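Putative uronate isomerase (Thermotoga maritima, PDB 4NAR) is a putative uronate isomerase that, as a member of the lactate racemase family, may instead racemise lactate. Local coordinates at residues A[149-152]-A[158-161]; A[222-227]-A[250-255]. One frame throughout, in Å; residues are numbered along the deposited sequence.

Interaction 1. Residues A[149-152]-A[158-161]; sequences NGTV and GFSG. With ACT (acetate ion), chain E.
Phe159 meets Val152 and Thr151 where the chain doubles back after strand 144-150, the two segments running 150° apart in direction. Its CA lies 3.2 Å from Val152 O, a CA-H...O contact, and its CB lies beside Thr151 CG2. The ring points on toward helix 241-259, where it touches Tyr249, Cys253 and Ser256.

Ser160 carries most of the polar pairing. Its N donates to Val152 O over a short 2.6 Å with an N-H...O angle of 160°, approaching almost in line with the carbonyl bond. Because OG stands between the backbone N and the carbonyl carbon (chi1 57°), the hydroxyl is turned toward the first segment. There Ser160 OG is 2.9 Å from Gly150 O and 3.2 Å from Val152 O, two acceptors competing for one proton. Its own carbonyl oxygen, Ser160 O, is 3.1 Å from Thr151 OG1, where a hydrogen bond is possible but not settled, because Asn222 OD1 is another acceptor for the same proton.

Gly161, with no side chain, lets its backbone close in on Thr151 OG1 and Gly150 O. Asn149 OD1 lies alongside its CA and C and accepts a hydrogen bond from Gly162 N. Gly161 N is spent on the acetate ion, 3.1 Å from ACT O, while Gly150 N donates 3.2 Å to ACT OXT. One oxygen is thus taken by each segment, and Arg41 bonds the ion as well.

Two main-chain N-H groups plus an arginine, at the end of a sheet strand and the loop folded back beside it, form a small anion-binding site. The acetate probably came from the crystallisation liquor, as did a sulfate near Ser160, but both are consistent with a pocket for anionic groups in the lactate racemase N-terminal domain.

Interaction 2. Residues A[222-227]-A[250-255]; sequences NMVYEE and EKACEL
A helix laid along a strand of a mixed beta-sheet is the element here: Ala252 and Leu255 of helix 241-259 pack on Asn222 and Val224 of strand 217-227. The axes of the two short segments differ by only 5° in direction and approach to 8.8 Å, so the helix runs parallel to the strand, and the nearest CA pair is Val224 and Ala252 at 6.4 Å.

Val224 divides its two methyls between two helix positions about one turn apart. With CG1 anti to the backbone N (chi1 -172°), that branch reaches Leu255 CD2 at 3.9 Å, while CG2 turns the other way to Ala252 CB, also at 3.9 Å. The Ala252 methyl in turn sits over the face of the Asn222 amide, its CB 3.7 Å from both OD1 and ND2 of Asn222, somewhat off the normal through CG. The polar oxygen is not left to this apolar neighbour, since Asn222 OD1 is hydrogen-bonded to Thr151 OG1. The cross-segment contact itself is purely van der Waals, a small interface burying 184 Å² in all.

The alternate side chains of the strand, Met223 and Tyr225, point to the other face, where Met223 (a selenomethionine) meets Asp43, Phe44, Ile148 and Leu236. Flanking the strand in the sheet are 144-150 and 231-240, and Leu255 extends the helix packing onto the latter by touching Ala235.

How the interactions relate
Interaction 1 and interaction 2 have centres 7 Å apart and share one sheet, because strands 144-150 and 217-227 are neighbours in it. The strand pairing supplies a probable hydrogen bond from Met223 N to Asn149 O at 2.8 Å. Side chains join them too: Asn149 OD1 packs 3.0 Å from Asn222 CG, beside the Thr151 OG1 to Asn222 OD1 bond of 2.7 Å. Thr151 OG1 also lies 3.3 Å from Ala252 CB. Strand 217-227 thus pairs with the strand end that supplies Gly150 N, and the helix meets Thr151 and Phe159 beside it, so interaction 2 lies next to, rather than in, the probable anion site, where Gly150, Gly161 and Arg41 bind the acetate.

Interaction 1. Residues A[149-152]-A[158-161]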
loop_
_atom_site.group_PDB
_atom_site.type_symbol
_atom_site.label_atom_id
_atom_site.label_comp_id
_atom_site.label_asym_id
_atom_site.label_seq_id
_atom_site.Cartn_x
_atom_site.Cartn_y
_atom_site.Cartn_z
ATOM N N ASN A 149 -0.231 10.274 -5.929
ATOM C CA ASN A 149 0.120 8.923 -5.502
ATOM C C ASN A 149 1.637 8.804 -5.319
ATOM O O ASN A 149 2.378 9.719 -5.672
ATOM C CB ASN A 149 -0.409 7.913 -6.529
ATOM C CG ASN A 149 0.023 8.256 -7.962
ATOM O OD1 ASN A 149 0.986 7.680 -8.476
ATOM N ND2 ASN A 149 -0.699 9.189 -8.614
ATOM N N GLY A 150 2.106 7.690 -4.775
ATOM C CA GLY A 150 3.528 7.529 -4.530
ATOM C C GLY A 150 4.010 6.126 -4.843
ATOM O O GLY A 150 3.289 5.130 -4.589
ATOM N N THR A 151 5.237 6.040 -5.368
ATOM C CA THR A 151 5.748 4.768 -5.886
ATOM C C THR A 151 6.932 4.222 -5.090
ATOM O O THR A 151 7.955 4.902 -4.906
ATOM C CB THR A 151 6.113 4.853 -7.390
ATOM O OG1 THR A 151 4.928 5.114 -8.163
ATOM C CG2 THR A 151 6.763 3.561 -7.868
ATOM N N VAL A 152 6.775 2.973 -4.654
ATOM C CA VAL A 152 7.707 2.305 -3.761
ATOM C C VAL A 152 7.499 0.801 -3.988
ATOM O O VAL A 152 6.433 0.389 -4.448
ATOM C CB VAL A 152 7.403 2.747 -2.294
ATOM C CG1 VAL A 152 7.442 1.585 -1.307
ATOM C CG2 VAL A 152 8.344 3.869 -1.859
ATOM N N GLY A 158 3.784 -5.300 -6.816
ATOM C CA GLY A 158 5.128 -5.096 -7.347
ATOM C C GLY A 158 5.689 -3.757 -6.910
ATOM O O GLY A 158 6.707 -3.683 -6.213
ATOM N N PHE A 159 5.021 -2.688 -7.324
ATOM C CA PHE A 159 5.336 -1.334 -6.879
ATOM C C PHE A 159 4.018 -0.676 -6.486
ATOM O O PHE A 159 2.962 -1.106 -6.956
ATOM C CB PHE A 159 5.994 -0.529 -8.016
ATOM C CG PHE A 159 7.441 -0.895 -8.259
ATOM C CD1 PHE A 159 8.459 -0.276 -7.521
ATOM C CD2 PHE A 159 7.791 -1.883 -9.198
ATOM C CE1 PHE A 159 9.808 -0.623 -7.720
ATOM C CE2 PHE A 159 9.151 -2.233 -9.406
ATOM C CZ PHE A 159 10.154 -1.604 -8.663
ATOM N N SER A 160 4.066 0.353 -5.636
ATOM C CA SER A 160 2.872 1.162 -5.354
ATOM C C SER A 160 2.806 2.334 -6.332
ATOM O O SER A 160 3.701 2.507 -7.161
ATOM C CB SER A 160 2.887 1.704 -3.924
ATOM O OG SER A 160 4.062 2.473 -3.706
ATOM N N GLY A 161 1.750 3.139 -6.243
ATOM C CA GLY A 161 1.621 4.301 -7.109
ATOM C C GLY A 161 0.773 4.051 -8.338
ATOM O O GLY A 161 0.240 2.950 -8.537
HETATM C C ACT E . -0.756 4.596 -3.646
HETATM O O ACT E . -0.260 3.503 -3.972
HETATM O OXT ACT E . -0.168 5.586 -4.114
HETATM C CH3 ACT E . -1.966 4.683 -2.753
#

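Interaction 2. Residues A[222-227]-A[250-255]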
loop_
_atom_site.group_PDB
_atom_site.type_symbol
_atom_site.label_atom_id
_atom_site.label_comp_id
_atom_site.label_asym_id
_atom_site.label_seq_id
_atom_site.Cartn_x
_atom_site.Cartn_y
_atom_site.Cartn_z
ATOM N N ASN A 222 2.575 11.489 -9.657
ATOM C CA ASN A 222 3.217 10.282 -9.149
ATOM C C ASN A 222 4.570 10.633 -8.500
ATOM O O ASN A 222 5.544 10.982 -9.181
ATOM C CB ASN A 222 3.391 9.281 -10.302
ATOM C CG ASN A 222 3.668 7.852 -9.822
ATOM O OD1 ASN A 222 4.187 7.635 -8.714
ATOM N ND2 ASN A 222 3.313 6.866 -10.658
HETATM N N MSE A 223 4.609 10.555 -7.175
HETATM C CA MSE A 223 5.787 10.932 -6.407
HETATM C C MSE A 223 6.784 9.788 -6.278
HETATM O O MSE A 223 6.404 8.613 -6.203
HETATM C CB MSE A 223 5.369 11.337 -4.996
HETATM C CG MSE A 223 4.536 12.613 -4.900
HETATM SE SE MSE A 223 3.911 12.851 -3.064
HETATM C CE MSE A 223 2.900 11.209 -2.821
ATOM N N VAL A 224 8.066 10.138 -6.228
ATOM C CA VAL A 224 9.104 9.199 -5.808
ATOM C C VAL A 224 10.012 9.925 -4.803
ATOM O O VAL A 224 10.333 11.114 -4.981
ATOM C CB VAL A 224 9.916 8.649 -7.009
ATOM C CG1 VAL A 224 10.851 7.538 -6.563
ATOM C CG2 VAL A 224 8.988 8.131 -8.095
ATOM N N TYR A 225 10.422 9.227 -3.747
ATOM C CA TYR A 225 11.191 9.863 -2.688
ATOM C C TYR A 225 12.045 8.852 -1.932
ATOM O O TYR A 225 11.832 7.635 -2.003
ATOM C CB TYR A 225 10.259 10.557 -1.693
ATOM C CG TYR A 225 9.103 9.663 -1.324
ATOM C CD1 TYR A 225 7.931 9.688 -2.070
ATOM C CD2 TYR A 225 9.185 8.767 -0.252
ATOM C CE1 TYR A 225 6.865 8.848 -1.764
ATOM C CE2 TYR A 225 8.114 7.924 0.068
ATOM C CZ TYR A 225 6.961 7.969 -0.698
ATOM O OH TYR A 225 5.883 7.152 -0.412
ATOM N N GLU A 226 13.018 9.381 -1.197
ATOM C CA GLU A 226 13.767 8.587 -0.237
ATOM C C GLU A 226 13.315 8.945 1.167
ATOM O O GLU A 226 12.805 10.047 1.408
ATOM C CB GLU A 226 15.260 8.851 -0.366
ATOM C CG GLU A 226 15.858 8.307 -1.633
ATOM C CD GLU A 226 17.061 9.112 -2.072
ATOM O OE1 GLU A 226 17.351 10.155 -1.431
ATOM O OE2 GLU A 226 17.712 8.702 -3.058
ATOM N N GLU A 227 13.507 8.005 2.088
ATOM C CA GLU A 227 13.298 8.277 3.500
ATOM C C GLU A 227 14.543 7.880 4.283
ATOM O O GLU A 227 14.887 6.694 4.359
ATOM C CB GLU A 227 12.078 7.528 4.033
ATOM C CG GLU A 227 11.870 7.749 5.516
ATOM C CD GLU A 227 10.447 7.462 5.948
ATOM O OE1 GLU A 227 9.654 6.980 5.094
ATOM O OE2 GLU A 227 10.128 7.728 7.135
ATOM N N GLU A 250 5.370 3.798 -14.867
ATOM C CA GLU A 250 6.532 3.098 -15.417
ATOM C C GLU A 250 7.823 3.882 -15.178
ATOM O O GLU A 250 8.862 3.316 -14.814
ATOM C CB GLU A 250 6.337 2.792 -16.902
ATOM C CG GLU A 250 5.573 1.507 -17.118
ATOM C CD GLU A 250 4.898 1.427 -18.487
ATOM O OE1 GLU A 250 4.927 2.433 -19.249
ATOM O OE2 GLU A 250 4.335 0.347 -18.793
ATOM N N LYS A 251 7.751 5.191 -15.375
ATOM C CA LYS A 251 8.883 6.039 -15.072
ATOM C C LYS A 251 9.194 5.952 -13.588
ATOM O O LYS A 251 10.362 5.800 -13.205
ATOM C CB LYS A 251 8.604 7.482 -15.476
ATOM C CG LYS A 251 9.231 7.866 -16.814
ATOM C CD LYS A 251 8.154 8.144 -17.879
ATOM C CE LYS A 251 8.663 9.080 -18.995
ATOM N NZ LYS A 251 7.534 9.597 -19.854
ATOM N N ALA A 252 8.149 6.051 -12.764
ATOM C CA ALA A 252 8.298 5.969 -11.314
ATOM C C ALA A 252 9.039 4.703 -10.895
ATOM O O ALA A 252 9.975 4.762 -10.095
ATOM C CB ALA A 252 6.942 6.016 -10.634
ATOM N N CYS A 253 8.620 3.564 -11.440
ATOM C CA CYS A 253 9.207 2.276 -11.073
ATOM C C CYS A 253 10.701 2.171 -11.420
ATOM O O CYS A 253 11.486 1.564 -10.673
ATOM C CB CYS A 253 8.449 1.142 -11.760
ATOM S SG CYS A 253 6.784 0.870 -11.115
ATOM N N GLU A 254 11.081 2.753 -12.556
ATOM C CA GLU A 254 12.478 2.773 -12.975
ATOM C C GLU A 254 13.347 3.547 -11.981
ATOM O O GLU A 254 14.454 3.120 -11.665
ATOM C CB GLU A 254 12.630 3.340 -14.390
ATOM C CG GLU A 254 14.052 3.245 -14.925
ATOM C CD GLU A 254 14.722 1.890 -14.608
ATOM O OE1 GLU A 254 14.228 0.843 -15.101
ATOM O OE2 GLU A 254 15.741 1.872 -13.866
ATOM N N LEU A 255 12.836 4.661 -11.460
ATOM C CA LEU A 255 13.586 5.428 -10.472
ATOM C C LEU A 255 13.601 4.708 -9.125
ATOM O O LEU A 255 14.676 4.519 -8.524
ATOM C CB LEU A 255 13.044 6.854 -10.316
ATOM C CG LEU A 255 13.897 7.686 -9.339
ATOM C CD1 LEU A 255 15.374 7.708 -9.769
ATOM C CD2 LEU A 255 13.361 9.107 -9.149
#